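Local coordinates for sterol regulatory element-binding protein cleavage-activating protein (Schizosaccharomyces pombe, PDB 4YHC) that escorts the transcription factor precursor Sre1 for processing when sterol or oxygen is low, the chain here being its WD40 domain, at residues F289-A294 and L300-G305; I235-R240 and V244-L249; P174-I179 and K264-S269; E411-S416 and K420-K425. The protein carries 9 engineered substitutions. One frame throughout, in Å; residues are numbered along the deposited sequence.

Contact 1. Residues F289-A294 and L300-G305; sequences FCFTHA and LYYYYG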
loop_
_atom_site.group_PDB
_atom_site.type_symbol
_atom_site.label_atom_id
_atom_site.label_comp_id
_atom_site.label_asym_id
_atom_site.label_seq_id
_atom_site.Cartn_x
_atom_site.Cartn_y
_atom_site.Cartn_z
ATOM N N PHE A 289 12.214 3.302 3.338
ATOM C CA PHE A 289 11.272 3.192 4.478
ATOM C C PHE A 289 10.597 4.541 4.634
ATOM O O PHE A 289 11.261 5.583 4.447
ATOM C CB PHE A 289 11.952 2.905 5.826
ATOM C CG PHE A 289 12.726 1.657 5.898
ATOM C CD1 PHE A 289 12.292 0.489 5.260
ATOM C CD2 PHE A 289 13.864 1.582 6.641
ATOM C CE1 PHE A 289 13.010 -0.699 5.340
ATOM C CE2 PHE A 289 14.574 0.391 6.731
ATOM C CZ PHE A 289 14.161 -0.750 6.027
ATOM N N CYS A 290 9.339 4.517 5.035
ATOM C CA CYS A 290 8.577 5.686 5.408
ATOM C C CYS A 290 7.997 5.414 6.757
ATOM O O CYS A 290 7.446 4.363 7.001
ATOM C CB CYS A 290 7.414 5.950 4.422
ATOM S SG CYS A 290 6.410 7.392 4.860
ATOM N N PHE A 291 8.082 6.393 7.635
ATOM C CA PHE A 291 7.484 6.290 9.001
ATOM C C PHE A 291 7.296 7.677 9.646
ATOM O O PHE A 291 7.788 8.682 9.125
ATOM C CB PHE A 291 8.303 5.335 9.885
ATOM C CG PHE A 291 9.681 5.817 10.149
ATOM C CD1 PHE A 291 10.730 5.493 9.322
ATOM C CD2 PHE A 291 9.917 6.646 11.243
ATOM C CE1 PHE A 291 12.011 5.937 9.607
ATOM C CE2 PHE A 291 11.169 7.108 11.523
ATOM C CZ PHE A 291 12.225 6.769 10.706
ATOM N N THR A 292 6.500 7.700 10.705
ATOM C CA THR A 292 6.375 8.853 11.588
ATOM C C THR A 292 7.194 8.631 12.812
ATOM O O THR A 292 7.150 7.596 13.463
ATOM C CB THR A 292 4.919 9.094 11.954
ATOM O OG1 THR A 292 4.215 9.300 10.725
ATOM C CG2 THR A 292 4.732 10.367 12.858
ATOM N N HIS A 293 8.057 9.584 13.032
ATOM C CA HIS A 293 9.024 9.544 14.100
ATOM C C HIS A 293 8.219 9.678 15.404
ATOM O O HIS A 293 7.393 10.624 15.558
ATOM C CB HIS A 293 9.950 10.732 13.870
ATOM C CG HIS A 293 11.235 10.658 14.619
ATOM N ND1 HIS A 293 11.305 10.655 16.012
ATOM C CD2 HIS A 293 12.495 10.549 14.175
ATOM C CE1 HIS A 293 12.580 10.595 16.368
ATOM N NE2 HIS A 293 13.315 10.538 15.269
ATOM N N ALA A 294 8.369 8.721 16.293
ATOM C CA ALA A 294 7.665 8.722 17.553
ATOM C C ALA A 294 8.027 9.860 18.515
ATOM O O ALA A 294 7.253 10.172 19.396
ATOM C CB ALA A 294 7.867 7.384 18.270
ATOM N N LEU A 300 9.303 10.848 8.056
ATOM C CA LEU A 300 10.631 10.622 7.549
ATOM C C LEU A 300 10.715 9.515 6.456
ATOM O O LEU A 300 10.004 8.552 6.487
ATOM C CB LEU A 300 11.568 10.263 8.686
ATOM C CG LEU A 300 12.198 11.218 9.697
ATOM C CD1 LEU A 300 13.311 11.992 9.072
ATOM C CD2 LEU A 300 11.199 12.164 10.265
ATOM N N TYR A 301 11.643 9.708 5.542
ATOM C CA TYR A 301 11.941 8.761 4.444
ATOM C C TYR A 301 13.406 8.424 4.487
ATOM O O TYR A 301 14.255 9.310 4.464
ATOM C CB TYR A 301 11.567 9.356 3.099
ATOM C CG TYR A 301 10.099 9.628 2.977
ATOM C CD1 TYR A 301 9.546 10.814 3.455
ATOM C CD2 TYR A 301 9.264 8.693 2.344
ATOM C CE1 TYR A 301 8.188 11.071 3.338
ATOM C CE2 TYR A 301 7.920 8.927 2.230
ATOM C CZ TYR A 301 7.379 10.131 2.702
ATOM O OH TYR A 301 6.049 10.291 2.627
ATOM N N TYR A 302 13.697 7.145 4.721
ATOM C CA TYR A 302 15.045 6.654 4.679
ATOM C C TYR A 302 15.186 5.847 3.397
ATOM O O TYR A 302 14.332 4.946 3.117
ATOM C CB TYR A 302 15.299 5.747 5.865
ATOM C CG TYR A 302 15.633 6.421 7.159
ATOM C CD1 TYR A 302 14.827 7.409 7.680
ATOM C CD2 TYR A 302 16.739 6.018 7.896
ATOM C CE1 TYR A 302 15.107 7.999 8.904
ATOM C CE2 TYR A 302 17.055 6.620 9.119
ATOM C CZ TYR A 302 16.225 7.603 9.605
ATOM O OH TYR A 302 16.495 8.111 10.801
ATOM N N TYR A 303 16.173 6.212 2.622
ATOM C CA TYR A 303 16.505 5.592 1.345
ATOM C C TYR A 303 17.900 4.966 1.427
ATOM O O TYR A 303 18.917 5.653 1.805
ATOM C CB TYR A 303 16.477 6.655 0.242
ATOM C CG TYR A 303 16.966 6.158 -1.093
ATOM C CD1 TYR A 303 16.107 5.438 -1.964
ATOM C CD2 TYR A 303 18.265 6.405 -1.515
ATOM C CE1 TYR A 303 16.563 4.977 -3.205
ATOM C CE2 TYR A 303 18.724 5.975 -2.746
ATOM C CZ TYR A 303 17.850 5.276 -3.592
ATOM O OH TYR A 303 18.325 4.822 -4.788
ATOM N N TYR A 304 17.973 3.680 1.098
ATOM C CA TYR A 304 19.229 2.942 1.102
ATOM C C TYR A 304 19.585 2.477 -0.302
ATOM O O TYR A 304 18.774 1.845 -0.974
ATOM C CB TYR A 304 19.136 1.715 2.011
ATOM C CG TYR A 304 18.670 1.986 3.420
ATOM C CD1 TYR A 304 17.323 1.964 3.739
ATOM C CD2 TYR A 304 19.579 2.245 4.434
ATOM C CE1 TYR A 304 16.892 2.202 5.028
ATOM C CE2 TYR A 304 19.157 2.485 5.727
ATOM C CZ TYR A 304 17.812 2.461 6.016
ATOM O OH TYR A 304 17.384 2.698 7.298
ATOM N N GLY A 305 20.801 2.777 -0.741
ATOM C CA GLY A 305 21.280 2.270 -2.013
ATOM C C GLY A 305 22.066 3.243 -2.865
ATOM O O GLY A 305 21.932 4.458 -2.737
#
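The ring of Phe289 offers a face to the edge of Tyr304 in an offset T-shaped pair, the planes at 67° and the centroids 5.3 Å apart; Phe289 CE2 and Tyr304 CE1 make the closest touch. On the same side of the strands Phe291 takes the CB of Leu300 over one face, toward the rim, while its CZ meets CE1 of Tyr302 at 3.6 Å, two rings neither stacked nor at right angles. With CG between the backbone N and the carbonyl carbon (chi1 64°), the Phe291 ring leans toward 300-304. On the other side the sulfur of Cys290 sits obliquely to Tyr301, with SG 3.4 Å from CE2; Tyr301 OH is hydrogen-bonded to Ser355. Between these two layers the backbones pair through four hydrogen bonds, of which Phe289 N to Tyr302 O (2.7 Å) is the shortest and Leu300 N to Phe291 O (2.9 Å) the straightest. Phe258 and Phe268 extend the aromatic cluster around Phe289, and strand 344-349 flanks the far side of 300-304. The alternating hydrogen-bonded and non-hydrogen-bonded antiparallel pairs are those of a beta hairpin, here strands 281-292 and 299-304 of the WD40 domain, with aromatic side chains on both faces.

Contact 2. Residues I235-R240 and V244-L249; sequences ILFLAR and VDMIDL
Ile235-Ala239 and Val244-Asp248 form a beta hairpin, the middle of a four-stranded antiparallel sheet of the kind that forms a WD40 blade. Backbone hydrogen bonds join Leu236 with Ile247 and Leu238 with Asp245, each pair bonded both ways; Leu238 N to Asp245 O is the shortest at 2.8 Å.

Apolar contacts are concentrated on the face of Ile235, Phe237 and Met246. Phe237 and Met246 run side by side, Met246 CG lying over the ring as a CH-pi contact, while its SD, 3.6 Å from Phe237 CZ, makes an oblique Met-aromatic contact. The same CG touches Ile235 CG2 at 3.5 Å, and Val244 CG1 meets the Phe237 ring at its edge. On the face of Leu236, Leu249 CD2 reaches Leu236 CB at 3.7 Å.

Near the turn lies a buried salt bridge in which Arg240, extended from CG to NE, grips Asp245 side-on. Ser257 and Asn216 N also bond this carboxylate, and Glu222 takes Arg240 NH1. Arg240 NE meets Asp245 OD2 at 2.9 Å from above the carboxylate plane. Arg240 NH2 meets Asp245 OD1 at 2.9 Å on the syn side but tilted out of that plane, the two flat groups 39° apart.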
loop_
_atom_site.group_PDB
_atom_site.type_symbol
_atom_site.label_atom_id
_atom_site.label_comp_id
_atom_site.label_asym_id
_atom_site.label_seq_id
_atom_site.Cartn_x
_atom_site.Cartn_y
_atom_site.Cartn_z
ATOM N N ILE A 235 9.273 -11.696 2.577
ATOM C CA ILE A 235 9.941 -10.957 3.616
ATOM C C ILE A 235 8.914 -10.198 4.428
ATOM O O ILE A 235 7.993 -9.615 3.842
ATOM C CB ILE A 235 10.881 -9.923 3.024
ATOM C CG1 ILE A 235 12.128 -10.655 2.525
ATOM C CG2 ILE A 235 11.343 -8.929 4.089
ATOM C CD1 ILE A 235 12.987 -9.780 1.689
ATOM N N LEU A 236 9.115 -10.199 5.740
ATOM C CA LEU A 236 8.393 -9.358 6.662
ATOM C C LEU A 236 9.339 -8.427 7.391
ATOM O O LEU A 236 10.436 -8.882 7.858
ATOM C CB LEU A 236 7.705 -10.241 7.689
ATOM C CG LEU A 236 6.843 -9.499 8.703
ATOM C CD1 LEU A 236 5.541 -10.173 8.975
ATOM C CD2 LEU A 236 7.569 -9.350 10.037
ATOM N N PHE A 237 8.939 -7.151 7.496
ATOM C CA PHE A 237 9.723 -6.133 8.214
ATOM C C PHE A 237 8.983 -5.938 9.561
ATOM O O PHE A 237 7.761 -5.719 9.581
ATOM C CB PHE A 237 9.821 -4.816 7.459
ATOM C CG PHE A 237 10.653 -4.869 6.223
ATOM C CD1 PHE A 237 10.133 -5.357 5.035
ATOM C CD2 PHE A 237 11.949 -4.416 6.225
ATOM C CE1 PHE A 237 10.915 -5.425 3.909
ATOM C CE2 PHE A 237 12.704 -4.487 5.131
ATOM C CZ PHE A 237 12.190 -4.953 3.960
ATOM N N LEU A 238 9.693 -6.061 10.687
ATOM C CA LEU A 238 9.171 -5.862 12.040
ATOM C C LEU A 238 9.838 -4.585 12.610
ATOM O O LEU A 238 11.002 -4.571 12.822
ATOM C CB LEU A 238 9.523 -7.050 12.908
ATOM C CG LEU A 238 8.853 -7.252 14.306
ATOM C CD1 LEU A 238 9.838 -7.117 15.440
ATOM C CD2 LEU A 238 7.676 -6.369 14.654
ATOM N N ALA A 239 9.090 -3.518 12.779
ATOM C CA ALA A 239 9.563 -2.263 13.260
ATOM C C ALA A 239 9.399 -2.239 14.778
ATOM O O ALA A 239 8.415 -2.697 15.303
ATOM C CB ALA A 239 8.748 -1.150 12.710
ATOM N N ARG A 240 10.420 -1.754 15.456
ATOM C CA ARG A 240 10.432 -1.696 16.942
ATOM C C ARG A 240 10.999 -0.294 17.214
ATOM O O ARG A 240 10.707 0.652 16.413
ATOM C CB ARG A 240 11.232 -2.873 17.562
ATOM C CG ARG A 240 12.568 -3.185 16.913
ATOM C CD ARG A 240 13.254 -4.450 17.505
ATOM N NE ARG A 240 14.438 -4.759 16.722
ATOM C CZ ARG A 240 15.541 -4.018 16.627
ATOM N NH1 ARG A 240 15.742 -2.944 17.397
ATOM N NH2 ARG A 240 16.474 -4.355 15.737
ATOM N N VAL A 244 14.459 -1.879 12.538
ATOM C CA VAL A 244 13.550 -2.751 11.864
ATOM C C VAL A 244 14.279 -4.032 11.523
ATOM O O VAL A 244 15.327 -3.979 10.889
ATOM C CB VAL A 244 13.024 -2.173 10.551
ATOM C CG1 VAL A 244 11.982 -3.139 9.967
ATOM C CG2 VAL A 244 12.351 -0.839 10.775
ATOM N N ASP A 245 13.685 -5.166 11.913
ATOM C CA ASP A 245 14.216 -6.492 11.551
ATOM C C ASP A 245 13.544 -7.026 10.280
ATOM O O ASP A 245 12.272 -7.001 10.172
ATOM C CB ASP A 245 13.978 -7.436 12.696
ATOM C CG ASP A 245 14.691 -6.959 13.963
ATOM O OD1 ASP A 245 15.806 -6.412 13.878
ATOM O OD2 ASP A 245 14.130 -7.105 15.021
ATOM N N MET A 246 14.408 -7.459 9.338
ATOM C CA MET A 246 13.997 -7.901 8.017
ATOM C C MET A 246 14.133 -9.427 8.048
ATOM O O MET A 246 15.221 -9.938 8.244
ATOM C CB MET A 246 14.813 -7.262 6.925
ATOM C CG MET A 246 14.349 -7.749 5.526
ATOM S SD MET A 246 15.157 -6.915 4.201
ATOM C CE MET A 246 16.583 -8.004 4.091
ATOM N N ILE A 247 12.999 -10.129 7.966
ATOM C CA ILE A 247 12.937 -11.539 8.228
ATOM C C ILE A 247 12.508 -12.326 6.965
ATOM O O ILE A 247 11.572 -11.931 6.261
ATOM C CB ILE A 247 11.940 -11.758 9.317
ATOM C CG1 ILE A 247 12.381 -11.046 10.608
ATOM C CG2 ILE A 247 11.653 -13.218 9.512
ATOM C CD1 ILE A 247 11.324 -11.007 11.661
ATOM N N ASP A 248 13.248 -13.383 6.653
ATOM C CA ASP A 248 12.909 -14.343 5.562
ATOM C C ASP A 248 11.879 -15.318 6.068
ATOM O O ASP A 248 12.124 -16.155 6.958
ATOM C CB ASP A 248 14.158 -15.071 5.100
ATOM C CG ASP A 248 13.856 -16.260 4.131
ATOM O OD1 ASP A 248 12.716 -16.411 3.531
ATOM O OD2 ASP A 248 14.842 -17.041 3.974
ATOM N N LEU A 249 10.690 -15.244 5.531
ATOM C CA LEU A 249 9.633 -16.095 6.064
ATOM C C LEU A 249 9.691 -17.526 5.467
ATOM O O LEU A 249 9.018 -18.406 5.924
ATOM C CB LEU A 249 8.289 -15.464 5.704
ATOM C CG LEU A 249 7.490 -14.473 6.518
ATOM C CD1 LEU A 249 8.080 -14.075 7.837
ATOM C CD2 LEU A 249 6.990 -13.315 5.701
#

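Contact 3. Residues P174-I179 and K264-S269; sequences PIIKSI and KVNTFS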
loop_
_atom_site.group_PDB
_atom_site.type_symbol
_atom_site.label_atom_id
_atom_site.label_comp_id
_atom_site.label_asym_id
_atom_site.label_seq_id
_atom_site.Cartn_x
_atom_site.Cartn_y
_atom_site.Cartn_z
ATOM N N PRO A 174 -5.403 -8.860 21.463
ATOM C CA PRO A 174 -5.938 -8.036 20.384
ATOM C C PRO A 174 -4.885 -7.675 19.313
ATOM O O PRO A 174 -3.709 -7.509 19.604
ATOM C CB PRO A 174 -6.428 -6.757 21.101
ATOM C CG PRO A 174 -6.384 -7.059 22.577
ATOM C CD PRO A 174 -5.281 -8.086 22.713
ATOM N N ILE A 175 -5.358 -7.558 18.080
ATOM C CA ILE A 175 -4.513 -7.365 16.925
ATOM C C ILE A 175 -4.339 -5.899 16.652
ATOM O O ILE A 175 -5.271 -5.220 16.364
ATOM C CB ILE A 175 -5.103 -8.127 15.726
ATOM C CG1 ILE A 175 -4.900 -9.599 16.001
ATOM C CG2 ILE A 175 -4.437 -7.747 14.389
ATOM C CD1 ILE A 175 -5.511 -10.540 14.993
ATOM N N ILE A 176 -3.119 -5.419 16.718
ATOM C CA ILE A 176 -2.786 -4.029 16.335
ATOM C C ILE A 176 -2.771 -3.856 14.788
ATOM O O ILE A 176 -3.162 -2.830 14.269
ATOM C CB ILE A 176 -1.375 -3.667 16.881
ATOM C CG1 ILE A 176 -1.311 -3.797 18.411
ATOM C CG2 ILE A 176 -0.976 -2.250 16.518
ATOM C CD1 ILE A 176 0.102 -3.634 18.949
ATOM N N LYS A 177 -2.318 -4.870 14.056
ATOM C CA LYS A 177 -2.031 -4.714 12.631
ATOM C C LYS A 177 -1.939 -6.096 12.006
ATOM O O LYS A 177 -1.273 -6.971 12.557
ATOM C CB LYS A 177 -0.690 -3.990 12.499
ATOM C CG LYS A 177 -0.061 -3.956 11.130
ATOM C CD LYS A 177 -0.854 -3.081 10.197
ATOM C CE LYS A 177 -0.122 -2.869 8.889
ATOM N NZ LYS A 177 0.518 -1.555 8.892
ATOM N N SER A 178 -2.617 -6.301 10.891
ATOM C CA SER A 178 -2.502 -7.557 10.173
ATOM C C SER A 178 -2.168 -7.240 8.745
ATOM O O SER A 178 -2.593 -6.241 8.238
ATOM C CB SER A 178 -3.775 -8.370 10.289
ATOM O OG SER A 178 -4.863 -7.617 9.751
ATOM N N ILE A 179 -1.400 -8.123 8.118
ATOM C CA ILE A 179 -1.083 -8.037 6.720
ATOM C C ILE A 179 -1.102 -9.393 6.055
ATOM O O ILE A 179 -0.973 -10.481 6.708
ATOM C CB ILE A 179 0.305 -7.467 6.473
ATOM C CG1 ILE A 179 1.366 -8.340 7.154
ATOM C CG2 ILE A 179 0.324 -6.022 6.922
ATOM C CD1 ILE A 179 2.805 -7.945 6.853
ATOM N N LYS A 264 6.485 5.533 15.264
ATOM C CA LYS A 264 5.119 5.576 15.721
ATOM C C LYS A 264 4.305 4.408 15.281
ATOM O O LYS A 264 4.391 3.987 14.147
ATOM C CB LYS A 264 4.495 6.865 15.235
ATOM C CG LYS A 264 3.179 7.141 15.870
ATOM C CD LYS A 264 2.820 8.606 15.644
ATOM C CE LYS A 264 1.373 8.881 16.015
ATOM N NZ LYS A 264 1.118 8.208 17.338
ATOM N N VAL A 265 3.548 3.820 16.196
ATOM C CA VAL A 265 2.800 2.662 15.903
ATOM C C VAL A 265 1.939 2.813 14.612
ATOM O O VAL A 265 1.384 3.841 14.299
ATOM C CB VAL A 265 1.963 2.170 17.121
ATOM C CG1 VAL A 265 0.885 3.226 17.425
ATOM C CG2 VAL A 265 1.305 0.856 16.728
ATOM N N ASN A 266 1.958 1.784 13.802
ATOM C CA ASN A 266 1.212 1.749 12.555
ATOM C C ASN A 266 1.511 2.784 11.528
ATOM O O ASN A 266 0.631 3.194 10.772
ATOM C CB ASN A 266 -0.266 1.814 12.868
ATOM C CG ASN A 266 -0.897 0.480 12.705
ATOM O OD1 ASN A 266 -0.784 -0.159 11.621
ATOM N ND2 ASN A 266 -1.560 0.028 13.732
ATOM N N THR A 267 2.720 3.295 11.490
ATOM C CA THR A 267 2.993 4.313 10.473
ATOM C C THR A 267 4.082 3.952 9.477
ATOM O O THR A 267 4.475 4.828 8.728
ATOM C CB THR A 267 3.393 5.636 11.130
ATOM O OG1 THR A 267 4.650 5.436 11.850
ATOM C CG2 THR A 267 2.260 6.060 12.147
ATOM N N PHE A 268 4.543 2.708 9.496
ATOM C CA PHE A 268 5.683 2.245 8.775
ATOM C C PHE A 268 5.316 1.580 7.415
ATOM O O PHE A 268 4.452 0.724 7.361
ATOM C CB PHE A 268 6.419 1.232 9.653
ATOM C CG PHE A 268 7.712 0.685 9.056
ATOM C CD1 PHE A 268 8.898 1.377 9.154
ATOM C CD2 PHE A 268 7.758 -0.558 8.484
ATOM C CE1 PHE A 268 10.082 0.872 8.659
ATOM C CE2 PHE A 268 8.917 -1.069 7.927
ATOM C CZ PHE A 268 10.093 -0.355 8.013
ATOM N N SER A 269 6.007 1.930 6.353
ATOM C CA SER A 269 5.874 1.175 5.108
ATOM C C SER A 269 7.224 1.074 4.418
ATOM O O SER A 269 8.220 1.760 4.823
ATOM C CB SER A 269 4.791 1.772 4.208
ATOM O OG SER A 269 5.157 3.051 3.880
#
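The side-chain amide of Asn266 bridges two neighbouring residues, its ND2 donating to the backbone O of Ile176 and its OD1 accepting from NZ of Lys177. Both bonds are weak: ND2 of Asn266 lies 3.3 Å from Ile176 O, although its N-H points almost straight at the carbonyl (162°), and OD1 of Asn266 lies 3.3 Å from Lys177 NZ. The ammonium group has a stronger, salt-bridge partner in Asp226; the other carboxylate oxygen of Asp226 takes the backbone N of Phe268. Lys177 arrives by bending at chi2 (69°) and again near its end, which brings CD within 3.3 Å of Asn266 OD1.

Asn266 is held out by a type II turn from Lys264 to Thr267, where it occupies the third position with a positive phi of 60°. The hydroxyl of Thr267 braces the turn by donating to Lys264 O at 2.7 Å.

Packing around these bonds is slight. Ile176 CG2 touches Val265 CG2 at 3.9 Å and also lies 3.6 Å from Asn266 ND2. Ile176 and Lys177 form a classic beta bulge opposite Leu192, at the corner where strand 175-182 bends, presenting both the carbonyl and the lysine to the turn. With two long bonds, one methyl pair and exposed Val265 and Asn266, the chemistry implies a light polar bridge at the surface, between the predicted fourth WD repeat and the loop preceding strand 269-278.

Contact 4. Residues E411-S416 and K420-K425; sequences EVWMYS and KKHRSK. Engineered in segment 420-425: Ser424 (natural residue Cys).
Met414 and Arg423 lie side by side on the face of Val412, with Met414 CG 3.6 Å from Arg423 CB. This is the closely packed part: Tyr462 touches both residues, Phe365 and Phe20 close over the methionine, and Val412 rests against Phe20, Ile22 and Val460. Arg423 NE is buried here with no partner in the model; Met414 SD lies at the edge of its guanidinium and Lys421 CG over one face. Lys425, from the same face, leads its ammonium away to a salt bridge with Asp12.

On the other face Trp413 is buried on its far side, NE1 bonded to Ser353. Looser packing is found at the rim, around exposed Lys420, Lys421 and Ser424 and partly exposed His422. The rings of Trp413 and His422 are nearly parallel (20°) but slid apart, with NE2 of His422 3.8 Å from Trp413 CE3. Met414 O lies over one face of the histidine. Tyr415 runs alongside Lys420 with its OH 3.7 Å from the lysine CB, while its ring stacks on His347. Glu411 OE2 reaches CB of the engineered Ser424 at 3.3 Å, and Glu411 OE1 forms a salt bridge with Arg368.

Backbone bonds join the strands from Val412 N to Lys425 O (2.8 Å) up to the turn, where Lys420 and Lys421 both face Ser416. That G1 bulge closes an antiparallel beta hairpin largely within the predicted fifth WD repeat.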
loop_
_atom_site.group_PDB
_atom_site.type_symbol
_atom_site.label_atom_id
_atom_site.label_comp_id
_atom_site.label_asym_id
_atom_site.label_seq_id
_atom_site.Cartn_x
_atom_site.Cartn_y
_atom_site.Cartn_z
ATOM N N GLU A 411 1.415 24.249 -2.990
ATOM C CA GLU A 411 2.693 23.850 -3.475
ATOM C C GLU A 411 2.581 22.312 -3.688
ATOM O O GLU A 411 2.114 21.584 -2.802
ATOM C CB GLU A 411 3.825 24.209 -2.532
ATOM C CG GLU A 411 5.173 23.690 -3.036
ATOM C CD GLU A 411 6.240 23.544 -1.970
ATOM O OE1 GLU A 411 5.920 23.509 -0.753
ATOM O OE2 GLU A 411 7.429 23.410 -2.362
ATOM N N VAL A 412 2.857 21.887 -4.910
ATOM C CA VAL A 412 2.989 20.464 -5.298
ATOM C C VAL A 412 4.430 20.152 -5.483
ATOM O O VAL A 412 5.149 20.848 -6.232
ATOM C CB VAL A 412 2.280 20.188 -6.599
ATOM C CG1 VAL A 412 2.084 18.695 -6.792
ATOM C CG2 VAL A 412 0.965 20.893 -6.578
ATOM N N TRP A 413 4.934 19.130 -4.814
ATOM C CA TRP A 413 6.358 18.904 -4.922
ATOM C C TRP A 413 6.732 17.445 -5.058
ATOM O O TRP A 413 5.950 16.551 -4.739
ATOM C CB TRP A 413 7.111 19.527 -3.725
ATOM C CG TRP A 413 6.624 19.083 -2.350
ATOM C CD1 TRP A 413 5.771 19.690 -1.576
ATOM C CD2 TRP A 413 7.064 17.914 -1.639
ATOM N NE1 TRP A 413 5.594 18.978 -0.394
ATOM C CE2 TRP A 413 6.400 17.892 -0.412
ATOM C CE3 TRP A 413 7.949 16.910 -1.924
ATOM C CZ2 TRP A 413 6.575 16.846 0.536
ATOM C CZ3 TRP A 413 8.105 15.872 -1.018
ATOM C CH2 TRP A 413 7.435 15.877 0.225
ATOM N N MET A 414 7.971 17.222 -5.489
ATOM C CA MET A 414 8.503 15.886 -5.583
ATOM C C MET A 414 9.915 15.850 -5.173
ATOM O O MET A 414 10.613 16.839 -5.265
ATOM C CB MET A 414 8.378 15.384 -7.013
ATOM C CG MET A 414 9.053 16.241 -8.088
ATOM S SD MET A 414 9.393 15.334 -9.687
ATOM C CE MET A 414 10.445 13.986 -9.219
ATOM N N TYR A 415 10.352 14.694 -4.717
ATOM C CA TYR A 415 11.720 14.445 -4.404
ATOM C C TYR A 415 12.133 13.098 -5.032
ATOM O O TYR A 415 11.512 12.047 -4.763
ATOM C CB TYR A 415 11.928 14.405 -2.884
ATOM C CG TYR A 415 13.389 14.224 -2.464
ATOM C CD1 TYR A 415 14.317 15.270 -2.646
ATOM C CD2 TYR A 415 13.826 13.038 -1.901
ATOM C CE1 TYR A 415 15.660 15.113 -2.283
ATOM C CE2 TYR A 415 15.148 12.860 -1.561
ATOM C CZ TYR A 415 16.058 13.904 -1.734
ATOM O OH TYR A 415 17.357 13.689 -1.377
ATOM N N SER A 416 13.191 13.128 -5.853
ATOM C CA SER A 416 13.747 11.918 -6.442
ATOM C C SER A 416 14.836 11.426 -5.515
ATOM O O SER A 416 15.892 12.098 -5.396
ATOM C CB SER A 416 14.324 12.239 -7.822
ATOM O OG SER A 416 14.993 11.097 -8.327
ATOM N N LYS A 420 18.684 12.726 -5.665
ATOM C CA LYS A 420 18.673 13.770 -4.612
ATOM C C LYS A 420 18.192 15.134 -5.095
ATOM O O LYS A 420 18.751 16.179 -4.768
ATOM C CB LYS A 420 20.015 13.854 -3.888
ATOM C CG LYS A 420 20.453 12.502 -3.313
ATOM C CD LYS A 420 21.971 12.341 -3.130
ATOM C CE LYS A 420 22.442 12.414 -1.674
ATOM N NZ LYS A 420 23.228 13.652 -1.385
ATOM N N LYS A 421 17.117 15.101 -5.854
ATOM C CA LYS A 421 16.636 16.248 -6.556
ATOM C C LYS A 421 15.208 16.546 -6.135
ATOM O O LYS A 421 14.347 15.674 -6.217
ATOM C CB LYS A 421 16.702 15.986 -8.072
ATOM C CG LYS A 421 16.270 17.185 -8.946
ATOM C CD LYS A 421 17.059 18.476 -8.643
ATOM C CE LYS A 421 16.393 19.749 -9.193
ATOM N NZ LYS A 421 16.561 19.814 -10.681
ATOM N N HIS A 422 14.985 17.773 -5.688
ATOM C CA HIS A 422 13.692 18.277 -5.335
ATOM C C HIS A 422 13.137 19.143 -6.469
ATOM O O HIS A 422 13.909 19.777 -7.172
ATOM C CB HIS A 422 13.858 19.120 -4.088
ATOM C CG HIS A 422 12.585 19.384 -3.383
ATOM N ND1 HIS A 422 11.768 20.454 -3.694
ATOM C CD2 HIS A 422 11.970 18.715 -2.377
ATOM C CE1 HIS A 422 10.712 20.446 -2.899
ATOM N NE2 HIS A 422 10.816 19.407 -2.085
ATOM N N ARG A 423 11.817 19.126 -6.684
ATOM C CA ARG A 423 11.158 20.043 -7.642
ATOM C C ARG A 423 9.833 20.472 -7.060
ATOM O O ARG A 423 9.143 19.656 -6.449
ATOM C CB ARG A 423 10.819 19.298 -8.919
ATOM C CG ARG A 423 11.819 19.425 -10.019
ATOM C CD ARG A 423 11.287 18.815 -11.314
ATOM N NE ARG A 423 12.034 17.614 -11.640
ATOM C CZ ARG A 423 13.257 17.627 -12.147
ATOM N NH1 ARG A 423 13.868 18.784 -12.396
ATOM N NH2 ARG A 423 13.872 16.486 -12.418
ATOM N N SER A 424 9.413 21.702 -7.296
ATOM C CA SER A 424 8.139 22.144 -6.794
ATOM C C SER A 424 7.442 22.988 -7.819
ATOM O O SER A 424 8.080 23.549 -8.675
ATOM C CB SER A 424 8.275 22.919 -5.490
ATOM O OG SER A 424 9.001 24.094 -5.756
ATOM N N LYS A 425 6.114 22.963 -7.784
ATOM C CA LYS A 425 5.282 23.749 -8.647
ATOM C C LYS A 425 4.260 24.420 -7.737
ATOM O O LYS A 425 3.730 23.822 -6.772
ATOM C CB LYS A 425 4.568 22.909 -9.734
ATOM C CG LYS A 425 5.500 22.275 -10.765
ATOM C CD LYS A 425 4.790 21.733 -11.981
ATOM C CE LYS A 425 5.826 21.305 -13.051
ATOM N NZ LYS A 425 5.151 20.798 -14.261
#

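Overall arrangement
From the N terminus, the first segment met is 174-179, whose partner 264-269 follows only after 84 residues, so contact 3 closes the one long loop. Contact 2 is nested inside it as a tight hairpin. Contacts 1 and 4 follow in series, each a local hairpin, and no two contacts cross. Contacts 1 and 2 each build one sheet; contact 3 and the packing of Phe268 against Phe237, Val244 and Phe289 tie these sheets and that of 175-182 together. Probable hydrogen bonds from Thr292 O to Lys264 N and from Cys290 O to Ser269 N join contacts 1 and 3. Contact 4 belongs to a separate sheet, its nearest atoms about 6 Å from contact 1 without touching.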